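Local coordinates for protein maleylacetoacetate isomerase (Anaeromyxobacter dehalogenans, PDB 4IGJ) that probably isomerises maleylacetoacetate with the help of glutathione, as a zeta-class member of the glutathione S-transferase superfamily, at residues Met23-Tyr28 / Leu97-Glu102; Ala137-Met142 / Arg152-Phe157. One frame throughout, in Å; residues are numbered along the deposited sequence.

Contact 1 (Met23-Tyr28 / Leu97-Glu102)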
ATOM      1  N   MET A  23      -5.719  -4.515 -26.523  0.53 21.39           N
ATOM      2  CA  MET A  23      -5.639  -3.153 -26.004  0.53 19.18           C
ATOM      3  C   MET A  23      -4.306  -2.504 -26.346  0.53 20.29           C
ATOM      4  O   MET A  23      -3.332  -3.189 -26.649  0.53 23.86           O
ATOM      5  CB  MET A  23      -5.789  -3.157 -24.483  0.53 17.23           C
ATOM      6  CG  MET A  23      -7.094  -3.723 -23.975  0.53 17.05           C
ATOM      7  SD  MET A  23      -6.977  -4.262 -22.265  0.53 12.81           S
ATOM      8  CE  MET A  23      -8.586  -5.013 -22.095  0.53 14.22           C
ATOM      9  N   THR A  24      -4.269  -1.176 -26.277  1.00 19.98           N
ATOM     10  CA  THR A  24      -3.007  -0.438 -26.351  1.00 26.15           C
ATOM     11  C   THR A  24      -2.751   0.256 -25.008  1.00 20.35           C
ATOM     12  O   THR A  24      -3.696   0.590 -24.290  1.00 20.53           O
ATOM     13  CB  THR A  24      -2.981   0.594 -27.487  1.00 29.33           C
ATOM     14  OG1 THR A  24      -4.002   1.573 -27.281  1.00 32.31           O
ATOM     15  CG2 THR A  24      -3.197  -0.091 -28.823  1.00 31.47           C
ATOM     16  N   LEU A  25      -1.479   0.474 -24.682  1.00 15.64           N
ATOM     17  CA  LEU A  25      -1.097   0.991 -23.367  1.00 16.51           C
ATOM     18  C   LEU A  25      -0.264   2.266 -23.450  1.00 14.70           C
ATOM     19  O   LEU A  25       0.632   2.376 -24.289  1.00 18.07           O
ATOM     20  CB  LEU A  25      -0.296  -0.057 -22.604  1.00 13.38           C
ATOM     21  CG  LEU A  25      -0.947  -1.413 -22.349  1.00 12.34           C
ATOM     22  CD1 LEU A  25       0.036  -2.309 -21.615  1.00 14.21           C
ATOM     23  CD2 LEU A  25      -2.226  -1.269 -21.567  1.00 15.36           C
ATOM     24  N   ARG A  26      -0.546   3.208 -22.557  1.00 13.64           N
ATOM     25  CA  ARG A  26       0.239   4.430 -22.457  1.00 14.07           C
ATOM     26  C   ARG A  26       0.493   4.752 -20.986  1.00 12.74           C
ATOM     27  O   ARG A  26      -0.450   4.926 -20.204  1.00 15.31           O
ATOM     28  CB  ARG A  26      -0.502   5.578 -23.145  1.00 16.25           C
ATOM     29  CG  ARG A  26       0.014   6.969 -22.801  1.00 19.20           C
ATOM     30  CD  ARG A  26      -0.937   8.021 -23.335  1.00 28.34           C
ATOM     31  NE  ARG A  26      -0.550   8.465 -24.667  1.00 33.29           N
ATOM     32  CZ  ARG A  26      -0.316   9.735 -24.979  1.00 50.74           C
ATOM     33  NH1 ARG A  26       0.039  10.070 -26.210  1.00 54.44           N
ATOM     34  NH2 ARG A  26      -0.445  10.677 -24.056  1.00 53.58           N
ATOM     35  N   LEU A  27       1.763   4.845 -20.611  1.00 11.94           N
ATOM     36  CA  LEU A  27       2.111   5.089 -19.218  1.00 10.62           C
ATOM     37  C   LEU A  27       2.532   6.526 -18.982  1.00 11.68           C
ATOM     38  O   LEU A  27       3.504   6.995 -19.581  1.00 14.23           O
ATOM     39  CB  LEU A  27       3.244   4.163 -18.787  1.00 11.27           C
ATOM     40  CG  LEU A  27       3.650   4.322 -17.325  1.00  9.53           C
ATOM     41  CD1 LEU A  27       2.524   3.861 -16.396  1.00 10.70           C
ATOM     42  CD2 LEU A  27       4.938   3.578 -17.054  1.00 12.84           C
ATOM     43  N   TYR A  28       1.807   7.212 -18.104  1.00 11.06           N
ATOM     44  CA  TYR A  28       2.215   8.534 -17.629  1.00 12.18           C
ATOM     45  C   TYR A  28       3.260   8.336 -16.541  1.00 13.27           C
ATOM     46  O   TYR A  28       2.958   7.808 -15.466  1.00 13.38           O
ATOM     47  CB  TYR A  28       1.007   9.301 -17.093  1.00 14.38           C
ATOM     48  CG  TYR A  28       0.051   9.729 -18.178  1.00 16.52           C
ATOM     49  CD1 TYR A  28       0.073  11.029 -18.668  1.00 19.13           C
ATOM     50  CD2 TYR A  28      -0.860   8.834 -18.730  1.00 17.98           C
ATOM     51  CE1 TYR A  28      -0.790  11.429 -19.669  1.00 22.24           C
ATOM     52  CE2 TYR A  28      -1.731   9.229 -19.735  1.00 17.63           C
ATOM     53  CZ  TYR A  28      -1.691  10.530 -20.196  1.00 22.66           C
ATOM     54  OH  TYR A  28      -2.553  10.929 -21.196  1.00 28.92           O
ATOM     55  N   LEU A  97      -0.561  -2.942 -11.032  1.00  7.42           N
ATOM     56  CA  LEU A  97       0.159  -4.210 -11.134  1.00  8.14           C
ATOM     57  C   LEU A  97      -0.752  -5.425 -10.983  1.00  7.19           C
ATOM     58  O   LEU A  97      -0.569  -6.421 -11.692  1.00  8.66           O
ATOM     59  CB  LEU A  97       1.315  -4.258 -10.131  1.00  8.58           C
ATOM     60  CG  LEU A  97       2.470  -3.312 -10.490  1.00  7.02           C
ATOM     61  CD1 LEU A  97       3.354  -3.037  -9.280  1.00 10.88           C
ATOM     62  CD2 LEU A  97       3.306  -3.880 -11.641  1.00 10.47           C
ATOM     63  N   GLU A  98      -1.740  -5.341 -10.092  1.00  6.06           N
ATOM     64  CA  GLU A  98      -2.696  -6.441  -9.936  1.00  6.60           C
ATOM     65  C   GLU A  98      -3.537  -6.596 -11.198  1.00  8.06           C
ATOM     66  O   GLU A  98      -3.883  -7.720 -11.576  1.00  8.35           O
ATOM     67  CB  GLU A  98      -3.589  -6.241  -8.706  1.00  7.19           C
ATOM     68  CG  GLU A  98      -2.840  -6.278  -7.354  1.00  8.91           C
ATOM     69  CD  GLU A  98      -2.794  -7.637  -6.664  1.00 11.76           C
ATOM     70  OE1 GLU A  98      -3.167  -8.682  -7.247  1.00  9.75           O
ATOM     71  OE2 GLU A  98      -2.346  -7.652  -5.501  1.00 10.22           O
ATOM     72  N   TRP A  99      -3.854  -5.483 -11.856  1.00  6.71           N
ATOM     73  CA  TRP A  99      -4.560  -5.541 -13.138  1.00  7.23           C
ATOM     74  C   TRP A  99      -3.706  -6.210 -14.208  1.00  8.28           C
ATOM     75  O   TRP A  99      -4.188  -7.076 -14.941  1.00  8.86           O
ATOM     76  CB  TRP A  99      -4.973  -4.146 -13.608  1.00  7.52           C
ATOM     77  CG  TRP A  99      -5.693  -4.192 -14.933  1.00  8.16           C
ATOM     78  CD1 TRP A  99      -7.016  -4.447 -15.137  1.00  9.96           C
ATOM     79  CD2 TRP A  99      -5.120  -3.988 -16.230  1.00 11.19           C
ATOM     80  NE1 TRP A  99      -7.303  -4.424 -16.485  1.00 11.61           N
ATOM     81  CE2 TRP A  99      -6.154  -4.130 -17.174  1.00  9.62           C
ATOM     82  CE3 TRP A  99      -3.834  -3.686 -16.680  1.00 13.22           C
ATOM     83  CZ2 TRP A  99      -5.941  -3.992 -18.550  1.00  9.87           C
ATOM     84  CZ3 TRP A  99      -3.620  -3.552 -18.049  1.00 13.25           C
ATOM     85  CH2 TRP A  99      -4.669  -3.704 -18.963  1.00 12.53           C
ATOM     86  N   LEU A 100      -2.447  -5.800 -14.310  1.00  7.39           N
ATOM     87  CA  LEU A 100      -1.538  -6.420 -15.269  1.00  7.10           C
ATOM     88  C   LEU A 100      -1.442  -7.927 -15.042  1.00  8.74           C
ATOM     89  O   LEU A 100      -1.381  -8.708 -15.988  1.00  9.04           O
ATOM     90  CB  LEU A 100      -0.150  -5.780 -15.213  1.00  7.80           C
ATOM     91  CG  LEU A 100      -0.026  -4.370 -15.794  1.00 10.32           C
ATOM     92  CD1 LEU A 100       1.295  -3.729 -15.400  1.00 12.17           C
ATOM     93  CD2 LEU A 100      -0.149  -4.402 -17.313  1.00 11.70           C
ATOM     94  N   GLU A 101      -1.448  -8.339 -13.783  1.00  7.88           N
ATOM     95  CA  GLU A 101      -1.324  -9.748 -13.448  1.00  9.97           C
ATOM     96  C   GLU A 101      -2.585 -10.530 -13.817  1.00  8.46           C
ATOM     97  O   GLU A 101      -2.490 -11.684 -14.259  1.00 10.32           O
ATOM     98  CB  GLU A 101      -0.973  -9.897 -11.962  1.00  9.75           C
ATOM     99  CG  GLU A 101      -0.871 -11.332 -11.480  1.00 10.26           C
ATOM    100  CD  GLU A 101       0.418 -12.032 -11.889  1.00 10.19           C
ATOM    101  OE1 GLU A 101       1.278 -11.402 -12.548  1.00  9.57           O
ATOM    102  OE2 GLU A 101       0.574 -13.220 -11.532  1.00 10.33           O
ATOM    103  N   GLU A 102      -3.754  -9.911 -13.670  1.00  8.23           N
ATOM    104  CA  GLU A 102      -5.021 -10.548 -14.050  1.00  8.74           C
ATOM    105  C   GLU A 102      -5.199 -10.579 -15.566  1.00 11.02           C
ATOM    106  O   GLU A 102      -5.647 -11.576 -16.127  1.00 11.33           O
ATOM    107  CB  GLU A 102      -6.218  -9.845 -13.388  1.00  9.00           C
ATOM    108  CG  GLU A 102      -6.242 -10.027 -11.874  1.00 11.63           C
ATOM    109  CD  GLU A 102      -7.357  -9.272 -11.160  1.00 10.85           C
ATOM    110  OE1 GLU A 102      -8.010  -8.397 -11.766  1.00 14.91           O
ATOM    111  OE2 GLU A 102      -7.569  -9.577  -9.972  1.00 15.72           O
TER
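The sulfur SD of Met-23 lies beside Trp-99, with SD to CZ2 of that ring at 3.9 Å and SD to CH2 of the same ring at 4.1 Å. SD is almost exactly in the plane of the indole, 87° off the ring normal and 5.1 Å from the centroid of the six-membered ring, so this is an edge-on Met-aromatic contact and not a stack. The methionine gets there with CG beside the backbone N (chi1 -60°) and the chain extended beyond it. Met-23 has two conformers; the sulfur contact is described for one of them and is to that extent doubtful. Leu-25, two residues further along, does the rest of the touching: its CD2 meets Trp-99 CH2 obliquely, at 4.3 Å. Its other methyl, CD1, faces CD2 of Leu-100 across a looser 4.8 Å. Here the last helix of the thioredoxin-like N-terminal domain, 93-103, lies against strand 24-29, an inner strand of the mixed sheet. Strand 24-29 alternates: Leu-25 and Leu-27 point to the helical side, where Leu-25 and Leu-100 both also touch Leu-43 of helix 34-45. Trp-99 stands between sheet and dimer partner. With its CG trans to N, the indole is carried toward the strand, where Val-81 of strand 78-82 also touches it, while Trp-115 of the second subunit meets the same ring with the planes only about 20° apart. One turn away from this apolar patch the chemistry changes, for OE2 of Glu-102 is gripped by two salt bridges, to NE of Arg-117 and NH1 of Arg-121, both of the second subunit.

Contact 2 (Ala137-Met142 / Arg152-Phe157)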
ATOM      1  N   ALA A 137       7.399  13.213  -2.095  1.00 24.58           N
ATOM      2  CA  ALA A 137       7.854  14.582  -2.333  1.00 22.48           C
ATOM      3  C   ALA A 137       7.199  15.633  -1.439  1.00 18.60           C
ATOM      4  O   ALA A 137       7.890  16.491  -0.886  1.00 18.97           O
ATOM      5  CB  ALA A 137       7.680  14.948  -3.803  1.00 24.55           C
ATOM      6  N   LEU A 138       5.876  15.580  -1.316  1.00 17.78           N
ATOM      7  CA  LEU A 138       5.151  16.551  -0.498  1.00 15.94           C
ATOM      8  C   LEU A 138       5.544  16.447   0.979  1.00 19.78           C
ATOM      9  O   LEU A 138       5.726  17.464   1.658  1.00 20.92           O
ATOM     10  CB  LEU A 138       3.641  16.384  -0.675  1.00 20.25           C
ATOM     11  CG  LEU A 138       2.743  17.369   0.079  1.00 24.97           C
ATOM     12  CD1 LEU A 138       3.028  18.805  -0.348  1.00 21.99           C
ATOM     13  CD2 LEU A 138       1.282  17.028  -0.135  1.00 23.55           C
ATOM     14  N   VAL A 139       5.685  15.220   1.471  1.00 16.00           N
ATOM     15  CA  VAL A 139       6.089  14.983   2.849  1.00 14.19           C
ATOM     16  C   VAL A 139       7.448  15.610   3.116  1.00 17.87           C
ATOM     17  O   VAL A 139       7.616  16.369   4.072  1.00 16.03           O
ATOM     18  CB  VAL A 139       6.142  13.476   3.153  1.00 13.07           C
ATOM     19  CG1 VAL A 139       6.902  13.207   4.442  1.00 16.11           C
ATOM     20  CG2 VAL A 139       4.740  12.914   3.240  1.00 17.84           C
ATOM     21  N   LEU A 140       8.416  15.301   2.264  1.00 16.00           N
ATOM     22  CA  LEU A 140       9.757  15.837   2.420  1.00 15.72           C
ATOM     23  C   LEU A 140       9.765  17.363   2.370  1.00 18.83           C
ATOM     24  O   LEU A 140      10.466  18.005   3.155  1.00 19.10           O
ATOM     25  CB  LEU A 140      10.693  15.260   1.359  1.00 17.57           C
ATOM     26  CG  LEU A 140      10.875  13.744   1.380  1.00 16.28           C
ATOM     27  CD1 LEU A 140      11.919  13.342   0.347  1.00 21.32           C
ATOM     28  CD2 LEU A 140      11.247  13.242   2.778  1.00 19.62           C
ATOM     29  N   ARG A 141       8.978  17.936   1.462  1.00 16.92           N
ATOM     30  CA  ARG A 141       8.934  19.389   1.315  1.00 22.42           C
ATOM     31  C   ARG A 141       8.423  20.056   2.582  1.00 23.36           C
ATOM     32  O   ARG A 141       9.009  21.032   3.053  1.00 22.03           O
ATOM     33  CB  ARG A 141       8.080  19.808   0.116  1.00 26.96           C
ATOM     34  CG  ARG A 141       7.838  21.318   0.067  1.00 28.76           C
ATOM     35  CD  ARG A 141       7.432  21.815  -1.317  1.00 30.42           C
ATOM     36  NE  ARG A 141       6.281  21.098  -1.855  1.00 40.39           N
ATOM     37  CZ  ARG A 141       6.311  20.381  -2.973  1.00 44.92           C
ATOM     38  NH1 ARG A 141       7.433  20.292  -3.672  1.00 46.30           N
ATOM     39  NH2 ARG A 141       5.221  19.756  -3.399  1.00 50.67           N
ATOM     40  N   MET A 142       7.340  19.524   3.141  1.00 18.20           N
ATOM     41  CA  MET A 142       6.750  20.118   4.336  1.00 18.35           C
ATOM     42  C   MET A 142       7.675  19.979   5.542  1.00 25.42           C
ATOM     43  O   MET A 142       7.717  20.854   6.406  1.00 25.53           O
ATOM     44  CB  MET A 142       5.364  19.537   4.610  1.00 21.34           C
ATOM     45  CG  MET A 142       4.268  20.210   3.804  1.00 29.25           C
ATOM     46  SD  MET A 142       2.746  19.256   3.749  1.00 34.45           S
ATOM     47  CE  MET A 142       2.130  19.489   5.417  1.00 29.41           C
ATOM     48  N   ARG A 152      15.883  14.868   4.927  1.00 19.25           N
ATOM     49  CA  ARG A 152      16.774  13.779   4.553  1.00 14.67           C
ATOM     50  C   ARG A 152      17.103  12.836   5.717  1.00 14.61           C
ATOM     51  O   ARG A 152      17.249  11.626   5.522  1.00 14.59           O
ATOM     52  CB  ARG A 152      18.018  14.336   3.853  1.00 17.40           C
ATOM     53  CG  ARG A 152      17.639  15.219   2.667  1.00 21.73           C
ATOM     54  CD  ARG A 152      18.836  15.694   1.858  1.00 31.64           C
ATOM     55  NE  ARG A 152      19.521  14.603   1.168  1.00 31.16           N
ATOM     56  CZ  ARG A 152      19.110  14.064   0.023  1.00 32.45           C
ATOM     57  NH1 ARG A 152      18.005  14.503  -0.562  1.00 33.48           N
ATOM     58  NH2 ARG A 152      19.800  13.083  -0.542  1.00 31.37           N
ATOM     59  N   GLU A 153      17.180  13.378   6.930  1.00 17.05           N
ATOM     60  CA  GLU A 153      17.371  12.549   8.115  1.00 17.89           C
ATOM     61  C   GLU A 153      16.141  11.667   8.326  1.00 13.20           C
ATOM     62  O   GLU A 153      16.259  10.480   8.606  1.00 13.73           O
ATOM     63  CB  GLU A 153      17.629  13.434   9.347  1.00 21.46           C
ATOM     64  CG  GLU A 153      17.994  12.669  10.616  1.00 32.51           C
ATOM     65  CD  GLU A 153      18.358  13.582  11.778  1.00 39.19           C
ATOM     66  OE1 GLU A 153      18.732  14.751  11.534  1.00 44.83           O
ATOM     67  OE2 GLU A 153      18.262  13.129  12.937  1.00 42.12           O
ATOM     68  N   TRP A 154      14.969  12.276   8.162  1.00 14.74           N
ATOM     69  CA  TRP A 154      13.685  11.593   8.266  1.00 12.14           C
ATOM     70  C   TRP A 154      13.576  10.478   7.244  1.00 12.92           C
ATOM     71  O   TRP A 154      13.201   9.359   7.583  1.00 11.85           O
ATOM     72  CB  TRP A 154      12.577  12.627   8.059  1.00 13.07           C
ATOM     73  CG  TRP A 154      11.166  12.126   7.913  1.00 12.84           C
ATOM     74  CD1 TRP A 154      10.595  11.551   6.801  1.00 13.61           C
ATOM     75  CD2 TRP A 154      10.121  12.246   8.883  1.00 11.07           C
ATOM     76  NE1 TRP A 154       9.268  11.279   7.046  1.00 13.10           N
ATOM     77  CE2 TRP A 154       8.955  11.697   8.317  1.00 14.60           C
ATOM     78  CE3 TRP A 154      10.063  12.756  10.185  1.00 13.52           C
ATOM     79  CZ2 TRP A 154       7.745  11.644   9.009  1.00 14.00           C
ATOM     80  CZ3 TRP A 154       8.864  12.692  10.874  1.00 16.96           C
ATOM     81  CH2 TRP A 154       7.721  12.140  10.286  1.00 13.90           C
ATOM     82  N   ALA A 155      13.905  10.790   5.993  1.00 12.35           N
ATOM     83  CA  ALA A 155      13.856   9.789   4.937  1.00 11.48           C
ATOM     84  C   ALA A 155      14.781   8.620   5.266  1.00 11.90           C
ATOM     85  O   ALA A 155      14.399   7.463   5.115  1.00 12.15           O
ATOM     86  CB  ALA A 155      14.213  10.404   3.593  1.00 13.24           C
ATOM     87  N   ARG A 156      16.003   8.907   5.707  1.00 12.34           N
ATOM     88  CA  ARG A 156      16.918   7.834   6.073  1.00 13.27           C
ATOM     89  C   ARG A 156      16.377   6.989   7.221  1.00 11.97           C
ATOM     90  O   ARG A 156      16.524   5.772   7.222  1.00 13.92           O
ATOM     91  CB  ARG A 156      18.304   8.385   6.420  1.00 15.32           C
ATOM     92  CG  ARG A 156      19.148   8.748   5.213  1.00 12.86           C
ATOM     93  CD  ARG A 156      20.579   9.161   5.632  1.00 12.76           C
ATOM     94  NE  ARG A 156      20.611  10.396   6.406  1.00 14.59           N
ATOM     95  CZ  ARG A 156      20.679  11.607   5.868  1.00 12.50           C
ATOM     96  NH1 ARG A 156      20.724  11.756   4.550  1.00 14.15           N
ATOM     97  NH2 ARG A 156      20.703  12.678   6.649  1.00 18.31           N
ATOM     98  N   PHE A 157      15.727   7.630   8.188  1.00 12.66           N
ATOM     99  CA  PHE A 157      15.185   6.895   9.321  1.00 15.53           C
ATOM    100  C   PHE A 157      14.094   5.920   8.883  1.00 14.73           C
ATOM    101  O   PHE A 157      14.111   4.746   9.254  1.00 14.79           O
ATOM    102  CB  PHE A 157      14.630   7.850  10.380  1.00 16.18           C
ATOM    103  CG  PHE A 157      13.945   7.145  11.516  1.00 14.91           C
ATOM    104  CD1 PHE A 157      14.677   6.630  12.576  1.00 17.16           C
ATOM    105  CD2 PHE A 157      12.565   6.974  11.513  1.00 14.95           C
ATOM    106  CE1 PHE A 157      14.046   5.970  13.616  1.00 22.11           C
ATOM    107  CE2 PHE A 157      11.926   6.314  12.557  1.00 19.48           C
ATOM    108  CZ  PHE A 157      12.669   5.813  13.606  1.00 22.14           C
TER
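Two different first torsions bring Val-139 and Leu-140 onto the helix 150-171. In Val-139, CG1 is trans to the backbone N (chi1 165°), which carries that methyl out toward Trp-154. In Leu-140, CG sits beside the backbone N instead (chi1 -61°), and the chain then swings CD2 across to the partner helix. CG1 of Val-139 comes to 4.0 Å from NE1 of Trp-154, the two side chains crossing at about a right angle. CD2 of Leu-140 meets two residues of the partner helix, 4.2 Å from CB of Ala-155 and 4.4 Å from CD1 of Trp-154, and both methyls approach the indole obliquely. The indole nitrogen makes a weak hydrogen bond to O of Met-134. The axes of the short helical segments pass 10.1 Å apart, with 134° between their N-to-C directions. The two helices follow one another in the all-helical C-terminal domain, with only a short turn between them. Phe-200, just after helix 185-199, packs on both Leu-140 and Ala-155, while Met-142 of the second subunit reaches Trp-154 from across the dimer.

Contacts 1 and 2 are both buried and apolar, and each includes a tryptophan, yet they lie on opposite sides of the chain's centre, with centres about 30 Å apart and nearest atoms about 14 Å apart. Contact 1 joins a strand to a helix inside the thioredoxin-like N-terminal domain; contact 2 joins two consecutive helices of the C-terminal domain, so they have no secondary-structure element in common. Both set aliphatic methyls against an indole; contact 1 adds a methionine sulfur at the ring edge, contact 2 an alanine methyl. Both also touch the second subunit, with Glu-102 forming salt bridges to arginines of that subunit around contact 1, whereas the partner's contribution around contact 2 is packing.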